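PDB 7CHU: putative pectin lyase, which serves as the tailspike protein of a deep-sea thermophilic bacteriophage and probably helps the virus recognise and invade its host. Local coordinates for residues A[73-76]-A[77-81]; A[231-235]-A[236-240]; A[437-441]-A[442-446]; A[483-486]-A[487-491]. One frame throughout, in Å; residues are numbered along the deposited sequence.

Contact 1. Residues A[73-76]-A[77-81]; sequences IAVN and VKEFG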
# COMPACT_ATOMS: atom_id res chain seq x y z
N ILE A 73 -13.93 17.04 -24.07
CA ILE A 73 -13.50 16.53 -22.77
C ILE A 73 -14.32 15.31 -22.36
O ILE A 73 -13.80 14.40 -21.70
CB ILE A 73 -13.59 17.65 -21.71
CG1 ILE A 73 -12.81 18.87 -22.17
CG2 ILE A 73 -13.02 17.17 -20.38
CD1 ILE A 73 -11.34 18.80 -21.82
N ALA A 74 -15.59 15.26 -22.74
CA ALA A 74 -16.47 14.19 -22.29
C ALA A 74 -17.83 14.34 -22.96
O ALA A 74 -18.23 15.44 -23.35
CB ALA A 74 -16.64 14.19 -20.76
N VAL A 75 -18.52 13.21 -23.10
CA VAL A 75 -19.93 13.20 -23.44
C VAL A 75 -20.70 13.37 -22.14
O VAL A 75 -20.61 12.52 -21.25
CB VAL A 75 -20.32 11.91 -24.16
CG1 VAL A 75 -21.81 11.91 -24.47
CG2 VAL A 75 -19.51 11.77 -25.43
N ASN A 76 -21.45 14.46 -22.03
CA ASN A 76 -22.29 14.75 -20.88
C ASN A 76 -23.67 14.15 -21.11
O ASN A 76 -24.32 14.46 -22.12
CB ASN A 76 -22.37 16.27 -20.65
CG ASN A 76 -22.94 16.65 -19.29
OD1 ASN A 76 -23.98 16.15 -18.89
ND2 ASN A 76 -22.23 17.52 -18.56
N VAL A 77 -24.12 13.29 -20.18
CA VAL A 77 -25.44 12.67 -20.34
C VAL A 77 -26.54 13.73 -20.40
O VAL A 77 -27.60 13.48 -20.98
CB VAL A 77 -25.72 11.66 -19.20
CG1 VAL A 77 -24.69 10.53 -19.23
CG2 VAL A 77 -25.74 12.37 -17.82
N LYS A 78 -26.30 14.93 -19.87
CA LYS A 78 -27.33 15.96 -19.96
C LYS A 78 -27.60 16.36 -21.41
O LYS A 78 -28.70 16.82 -21.73
CB LYS A 78 -26.92 17.20 -19.15
CG LYS A 78 -28.01 17.75 -18.28
CD LYS A 78 -27.69 19.16 -17.80
CE LYS A 78 -28.96 19.89 -17.36
NZ LYS A 78 -28.69 20.92 -16.31
N GLU A 79 -26.61 16.20 -22.29
CA GLU A 79 -26.82 16.44 -23.71
C GLU A 79 -27.87 15.53 -24.30
O GLU A 79 -28.38 15.81 -25.39
CB GLU A 79 -25.53 16.21 -24.50
CG GLU A 79 -24.34 17.03 -24.08
CD GLU A 79 -23.06 16.50 -24.74
OE1 GLU A 79 -23.18 15.96 -25.88
OE2 GLU A 79 -21.97 16.61 -24.12
N PHE A 80 -28.17 14.42 -23.65
CA PHE A 80 -29.07 13.42 -24.21
C PHE A 80 -30.40 13.38 -23.48
O PHE A 80 -31.21 12.48 -23.73
CB PHE A 80 -28.37 12.06 -24.22
CG PHE A 80 -27.30 11.97 -25.27
CD1 PHE A 80 -26.02 12.46 -25.03
CD2 PHE A 80 -27.61 11.49 -26.55
CE1 PHE A 80 -25.04 12.44 -26.04
CE2 PHE A 80 -26.65 11.43 -27.56
CZ PHE A 80 -25.36 11.92 -27.31
N GLY A 81 -30.64 14.34 -22.59
CA GLY A 81 -31.95 14.52 -21.99
C GLY A 81 -32.14 13.99 -20.58
O GLY A 81 -33.30 13.87 -20.15
O HOH W 1 -19.58 16.70 -25.44
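N76 is gripped three times by the 3-10 turn that follows it. Its side-chain OD1 accepts the amide of K78, two residues on, at 2.8 Å (OD1 to N), an Asx turn; the donor lies in the carbonyl plane, on a lone pair. The backbone O of N76 takes the N-H of E79 at 2.9 Å. The E79 carboxylate reaches back, and its OE2 accepts the backbone N of N76 at 3.0 Å through a fairly straight bond (163°) that meets the carboxylate from above its plane. With CG anti to the backbone N (chi1 -166°), the N76 amide leans over the turn beside its own carbonyl carbon. The extended E79 chain passes along the N76 carbonyl, its CG 3.2 Å from N76 O. A water lies 2.7 Å from E79 OE2 and 2.8 Å from A74 O, bridging the carboxylate and the chain two residues before N76.

Apolar contact comes next: V75 CG1 meets F80 CE1 at 3.6 Å, obliquely to the ring, while N76 O sits at the edge of the same ring, in its plane. V77 points the other way, onto V115 of strand 113-117 and A97 of helix 91-99. The N76 ND2 group bonds T72 OG1 of the second subunit, whose I69 also packs on N76 and E79.

E79 OE2 to N76 N is the returning half of a capping box; the other half is missing, because OD1 takes the amide of K78. Side chains thus satisfy two backbone N-H groups, and that of N76 would probably stabilise a negatively charged E79.

Contact 2. Residues A[231-235]-A[236-240]; sequences GDLAR and NKHGV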
# COMPACT_ATOMS: atom_id res chain seq x y z
N GLY A 231 -26.21 -7.78 -1.27
CA GLY A 231 -26.31 -9.22 -1.19
C GLY A 231 -27.51 -9.70 -0.40
O GLY A 231 -28.39 -8.93 -0.01
N ASP A 232 -27.54 -11.01 -0.18
CA ASP A 232 -28.64 -11.70 0.48
C ASP A 232 -28.20 -13.13 0.72
O ASP A 232 -28.17 -13.94 -0.22
CB ASP A 232 -29.92 -11.66 -0.39
CG ASP A 232 -31.12 -12.38 0.27
OD1 ASP A 232 -30.96 -13.15 1.22
OD2 ASP A 232 -32.26 -12.20 -0.20
N LEU A 233 -27.83 -13.44 1.95
CA LEU A 233 -27.27 -14.76 2.24
C LEU A 233 -28.23 -15.88 1.87
O LEU A 233 -27.80 -16.93 1.38
CB LEU A 233 -26.90 -14.87 3.71
CG LEU A 233 -26.24 -16.20 4.03
CD1 LEU A 233 -24.99 -16.34 3.19
CD2 LEU A 233 -25.91 -16.23 5.50
N ALA A 234 -29.53 -15.67 2.10
CA ALA A 234 -30.51 -16.72 1.80
C ALA A 234 -30.54 -17.07 0.33
O ALA A 234 -30.99 -18.18 -0.04
CB ALA A 234 -31.91 -16.30 2.27
N ARG A 235 -30.06 -16.18 -0.53
CA ARG A 235 -30.05 -16.44 -1.95
C ARG A 235 -28.66 -16.52 -2.51
O ARG A 235 -28.49 -16.46 -3.74
CB ARG A 235 -30.83 -15.36 -2.70
CG ARG A 235 -32.29 -15.40 -2.49
CD ARG A 235 -32.85 -14.08 -2.87
NE ARG A 235 -33.99 -13.83 -2.02
CZ ARG A 235 -35.02 -13.09 -2.40
NH1 ARG A 235 -36.08 -12.91 -1.62
NH2 ARG A 235 -34.98 -12.52 -3.60
N ASN A 236 -27.65 -16.61 -1.65
CA ASN A 236 -26.26 -16.77 -2.08
C ASN A 236 -25.76 -15.57 -2.89
O ASN A 236 -25.01 -15.73 -3.86
CB ASN A 236 -26.08 -18.07 -2.87
CG ASN A 236 -24.66 -18.48 -2.94
OD1 ASN A 236 -23.88 -18.15 -2.06
ND2 ASN A 236 -24.29 -19.20 -4.00
N LYS A 237 -26.20 -14.37 -2.51
CA LYS A 237 -25.74 -13.12 -3.12
C LYS A 237 -24.85 -12.35 -2.14
O LYS A 237 -25.15 -12.30 -0.94
CB LYS A 237 -26.92 -12.25 -3.55
CG LYS A 237 -27.95 -12.97 -4.40
CD LYS A 237 -27.34 -13.63 -5.63
CE LYS A 237 -28.42 -14.35 -6.45
NZ LYS A 237 -27.81 -15.16 -7.52
N HIS A 238 -23.77 -11.74 -2.66
CA HIS A 238 -22.69 -11.23 -1.82
C HIS A 238 -22.26 -9.83 -2.25
O HIS A 238 -22.70 -9.30 -3.27
CB HIS A 238 -21.52 -12.23 -1.83
CG HIS A 238 -21.93 -13.62 -1.42
ND1 HIS A 238 -22.09 -13.99 -0.11
CD2 HIS A 238 -22.25 -14.71 -2.16
CE1 HIS A 238 -22.47 -15.25 -0.04
NE2 HIS A 238 -22.58 -15.72 -1.28
N GLY A 239 -21.44 -9.19 -1.40
CA GLY A 239 -21.01 -7.83 -1.69
C GLY A 239 -20.24 -7.73 -2.99
O GLY A 239 -20.56 -6.91 -3.86
N VAL A 240 -19.22 -8.56 -3.14
CA VAL A 240 -18.45 -8.71 -4.39
C VAL A 240 -18.36 -10.20 -4.67
O VAL A 240 -17.95 -10.97 -3.79
CB VAL A 240 -17.04 -8.11 -4.28
CG1 VAL A 240 -16.28 -8.30 -5.62
CG2 VAL A 240 -17.09 -6.65 -3.90
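A G1 beta bulge closes the tight turn in which D232 faces both N236 and K237. D232 and K237 form an antiparallel hydrogen-bonded pair: D232 N to K237 O spans 2.8 Å, and K237 N to D232 O 3.1 Å, both nearly straight. The O of D232 also takes the R235 amide, and the two donors reach it from opposite faces of its carbonyl plane. N236 N bonds L233 O at 3.1 Å. The positive phi of N236, 63°, is that of the first bulge residue of a G1 bulge.

Three side-chain interactions add to the backbone bonds. N236 OD1 receives H238 NE2 at 2.9 Å, lying in the plane of the imidazole. The K237 chain, bent at chi2, runs beside the R235 carbonyl, its CE 3.4 Å from R235 O. R235 NE stands 3.0 Å from D232 OD2, but the oxygen lies well out of the guanidinium plane, so this is attraction of charges with no N-H aimed at it.

The turn lies in the loop that links strand 220-228 to strand 240-243. Its return to the wall is fixed at H238: H238 ND1 is hydrogen-bonded to S266 N, H238 N to H210 ND1, and the H238 ring stacks with Y269.

Contact 3. Residues A[437-441]-A[442-446]; sequences QIADN and TVDGV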
# COMPACT_ATOMS: atom_id res chain seq x y z
N GLN A 437 12.18 -27.04 25.67
CA GLN A 437 11.67 -25.80 26.22
C GLN A 437 12.75 -25.17 27.09
O GLN A 437 13.38 -25.86 27.91
CB GLN A 437 10.37 -26.02 27.00
CG GLN A 437 10.42 -27.08 28.10
CD GLN A 437 9.02 -27.44 28.60
OE1 GLN A 437 8.05 -27.51 27.82
NE2 GLN A 437 8.90 -27.69 29.89
N ILE A 438 12.98 -23.87 26.89
CA ILE A 438 14.09 -23.13 27.49
C ILE A 438 13.50 -22.12 28.47
O ILE A 438 12.81 -21.18 28.07
CB ILE A 438 14.94 -22.45 26.41
CG1 ILE A 438 15.45 -23.50 25.41
CG2 ILE A 438 16.06 -21.64 27.02
CD1 ILE A 438 16.02 -22.84 24.15
N ALA A 439 13.75 -22.32 29.77
CA ALA A 439 13.13 -21.53 30.82
C ALA A 439 14.08 -20.44 31.29
O ALA A 439 15.25 -20.39 30.91
CB ALA A 439 12.72 -22.42 31.99
N ASP A 440 13.55 -19.52 32.09
CA ASP A 440 14.38 -18.57 32.82
C ASP A 440 14.20 -18.75 34.33
O ASP A 440 14.07 -17.79 35.09
CB ASP A 440 14.15 -17.12 32.38
CG ASP A 440 12.68 -16.71 32.30
OD1 ASP A 440 11.87 -17.25 33.09
OD2 ASP A 440 12.35 -15.83 31.46
N ASN A 441 14.21 -20.00 34.77
CA ASN A 441 14.28 -20.33 36.18
C ASN A 441 15.24 -21.51 36.36
O ASN A 441 15.43 -22.32 35.44
CB ASN A 441 12.88 -20.62 36.77
CG ASN A 441 12.27 -21.92 36.27
OD1 ASN A 441 12.67 -23.02 36.67
ND2 ASN A 441 11.25 -21.81 35.43
N THR A 442 15.89 -21.56 37.53
CA THR A 442 16.99 -22.48 37.77
C THR A 442 16.55 -23.92 37.95
O THR A 442 17.39 -24.83 37.87
CB THR A 442 17.76 -22.07 39.04
OG1 THR A 442 16.82 -22.01 40.12
CG2 THR A 442 18.43 -20.71 38.87
N VAL A 443 15.27 -24.16 38.26
CA VAL A 443 14.77 -25.53 38.34
C VAL A 443 14.65 -26.17 36.95
O VAL A 443 15.05 -27.32 36.75
CB VAL A 443 13.42 -25.54 39.09
CG1 VAL A 443 12.92 -26.96 39.24
CG2 VAL A 443 13.56 -24.91 40.47
N ASP A 444 14.11 -25.44 35.96
CA ASP A 444 13.85 -26.02 34.64
C ASP A 444 15.07 -26.00 33.73
O ASP A 444 15.33 -26.99 33.02
CB ASP A 444 12.73 -25.26 33.95
CG ASP A 444 11.41 -25.39 34.66
OD1 ASP A 444 11.20 -26.42 35.33
OD2 ASP A 444 10.58 -24.45 34.53
N GLY A 445 15.79 -24.88 33.69
CA GLY A 445 16.88 -24.72 32.75
C GLY A 445 16.40 -25.01 31.34
O GLY A 445 15.29 -24.64 30.94
N VAL A 446 17.22 -25.75 30.60
CA VAL A 446 16.83 -26.27 29.28
C VAL A 446 16.26 -27.67 29.49
O VAL A 446 16.95 -28.54 30.03
CB VAL A 446 18.04 -26.32 28.33
CG1 VAL A 446 17.60 -26.86 26.97
CG2 VAL A 446 18.70 -24.91 28.19
O HOH W 2 12.78 -25.62 30.61
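Q437 O and G445 O are joined by a water that donates to both, 2.8 Å from Q437 O and 2.7 Å from G445 O. One residue on, I438 pairs with V446 as an antiparallel non-hydrogen-bonded pair; their side chains lie on the same face, with I438 CG1 4.3 Å from V446 CG1, and that face meets the second subunit through its Q415 and F448. A439 N then gives a bond to G445 O at 3.0 Å, and A439 CB presses on D444 CB at 3.5 Å.

These steps close the end of a beta hairpin made by strands 433-438 and 446-451, part of the antiparallel region that follows the parallel coils. D440 turns away from the loop: its OD2 meets R401 and Q415 of the second subunit, so the hairpin end also takes part in assembly of the trimer.

N441 opens the helical turn 442-444. Its backbone O receives G445 N at 3.1 Å almost along the C=O axis, the i+4 to i bond of an alpha-turn. With CG between the backbone N and the carbonyl carbon (chi1 70°), the N441 amide folds over the turn, where its OD1 takes the D444 amide at 2.9 Å in the manner of an N-cap, although 442-444 lack the regular bonds of a helix. From the other end of the amide, ND2 gives a bond to D444 OD2 at 2.9 Å; the carboxylate oxygen lies in the amide plane but is met from above its own, the two planes standing 68° apart. R410 NH2, from the adjoining strand 410-415, makes a salt bridge to this same OD2.

Contact 4. Residues A[483-486]-A[487-491]; sequences TPVT and ASSTL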
# COMPACT_ATOMS: atom_id res chain seq x y z
N THR A 483 25.92 -46.41 23.28
CA THR A 483 26.26 -47.16 22.08
C THR A 483 27.75 -47.47 22.10
O THR A 483 28.56 -46.55 22.29
CB THR A 483 25.93 -46.34 20.83
OG1 THR A 483 24.52 -46.14 20.76
CG2 THR A 483 26.40 -47.09 19.57
N PRO A 484 28.16 -48.73 21.95
CA PRO A 484 29.59 -49.06 22.08
C PRO A 484 30.45 -48.35 21.04
O PRO A 484 30.09 -48.29 19.86
CB PRO A 484 29.62 -50.60 21.90
CG PRO A 484 28.22 -51.07 22.33
CD PRO A 484 27.31 -49.94 21.84
N VAL A 485 31.60 -47.85 21.48
CA VAL A 485 32.59 -47.20 20.62
C VAL A 485 33.96 -47.79 20.92
O VAL A 485 34.17 -48.46 21.93
CB VAL A 485 32.65 -45.66 20.82
CG1 VAL A 485 31.31 -45.02 20.47
CG2 VAL A 485 33.06 -45.33 22.28
N THR A 486 34.92 -47.48 20.05
CA THR A 486 36.29 -47.94 20.25
C THR A 486 36.97 -47.12 21.33
O THR A 486 36.72 -45.92 21.49
CB THR A 486 37.09 -47.81 18.95
OG1 THR A 486 37.32 -46.42 18.68
CG2 THR A 486 36.34 -48.46 17.78
N ALA A 487 37.89 -47.78 22.05
CA ALA A 487 38.61 -47.11 23.12
C ALA A 487 39.50 -45.99 22.58
O ALA A 487 39.59 -44.91 23.20
CB ALA A 487 39.46 -48.12 23.90
N SER A 488 40.15 -46.21 21.43
CA SER A 488 41.04 -45.19 20.88
C SER A 488 40.31 -43.92 20.47
O SER A 488 40.95 -42.87 20.32
CB SER A 488 41.82 -45.74 19.68
OG SER A 488 40.93 -46.24 18.70
N SER A 489 38.99 -43.97 20.30
CA SER A 489 38.28 -42.75 19.92
C SER A 489 37.99 -41.84 21.11
O SER A 489 37.51 -40.72 20.91
CB SER A 489 36.97 -43.08 19.20
OG SER A 489 35.95 -43.54 20.10
N THR A 490 38.26 -42.30 22.33
CA THR A 490 37.85 -41.57 23.53
C THR A 490 38.90 -40.53 23.91
O THR A 490 40.11 -40.75 23.78
CB THR A 490 37.62 -42.56 24.68
OG1 THR A 490 38.82 -43.29 24.93
CG2 THR A 490 36.56 -43.57 24.31
N LEU A 491 38.41 -39.37 24.34
CA LEU A 491 39.22 -38.36 24.99
C LEU A 491 39.45 -38.74 26.46
O LEU A 491 38.76 -39.59 27.01
CB LEU A 491 38.52 -37.01 24.92
CG LEU A 491 38.16 -36.50 23.53
CD1 LEU A 491 37.32 -35.26 23.67
CD2 LEU A 491 39.41 -36.24 22.74
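T486 and S489 face one another across a one-turn bend, each hydroxyl held between its own backbone N and carbonyl carbon. For S489 this torsion (chi1 75°) swings OG back over the turn, where it donates to T486 O at 2.9 Å, tilted 18° from the carbonyl plane. The backbone N of S489 reaches the same oxygen at 3.2 Å from far above that plane (64°). T486 O is therefore clasped by one residue through two differently directed donors. The T486 hydroxyl lies alongside: OG1 is 3.4 Å from S489 CB and makes a weak bond to S489 N, likewise 3.4 Å long. S489 N thus divides itself between the backbone and side-chain oxygens of T486.

Beyond S489, T490 brings its methyl close to the turn carbonyl, CG2 lying 3.7 Å from T486 O. V485 points at the same region from before the turn, its CG2 4.0 Å from S489 OG. V485, A487 and T490 all rest on F496 of strand 494-498, and in the third subunit K477 packs on V485 and P479 on T490.

T490 N bonds A487 O at 3.1 Å, so a second turn begins one residue after the first. With helical backbone angles at A487, S488 and S489, the arrangement is that of two overlapping type I beta turns, with a weak extra bond from S489 N to T486 OG1, in the surface loop that links strands 480-481 and 494-498.

How the contacts relate
The four contacts follow one another along the chain and along the elongated spike, with centres about 34 Å apart for contacts 1 and 2, about 54 Å for 2 and 3, and about 32 Å for 3 and 4; contacts 1 and 4 are about 95 Å apart, and none touch. Contact 1 lies where strand 75-76 pairs with 113-117 at the start of the pectate lyase-like parallel beta-helix. Contact 2 belongs to a loop thrown out from those coils. Contacts 3 and 4 lie in the C-terminal region, on hairpin 433-451 and in the loop before strand 494-498. Contacts 1, 3 and 4 meet neighbouring subunits, whereas contact 2 meets none, so trimer contacts recur towards both ends.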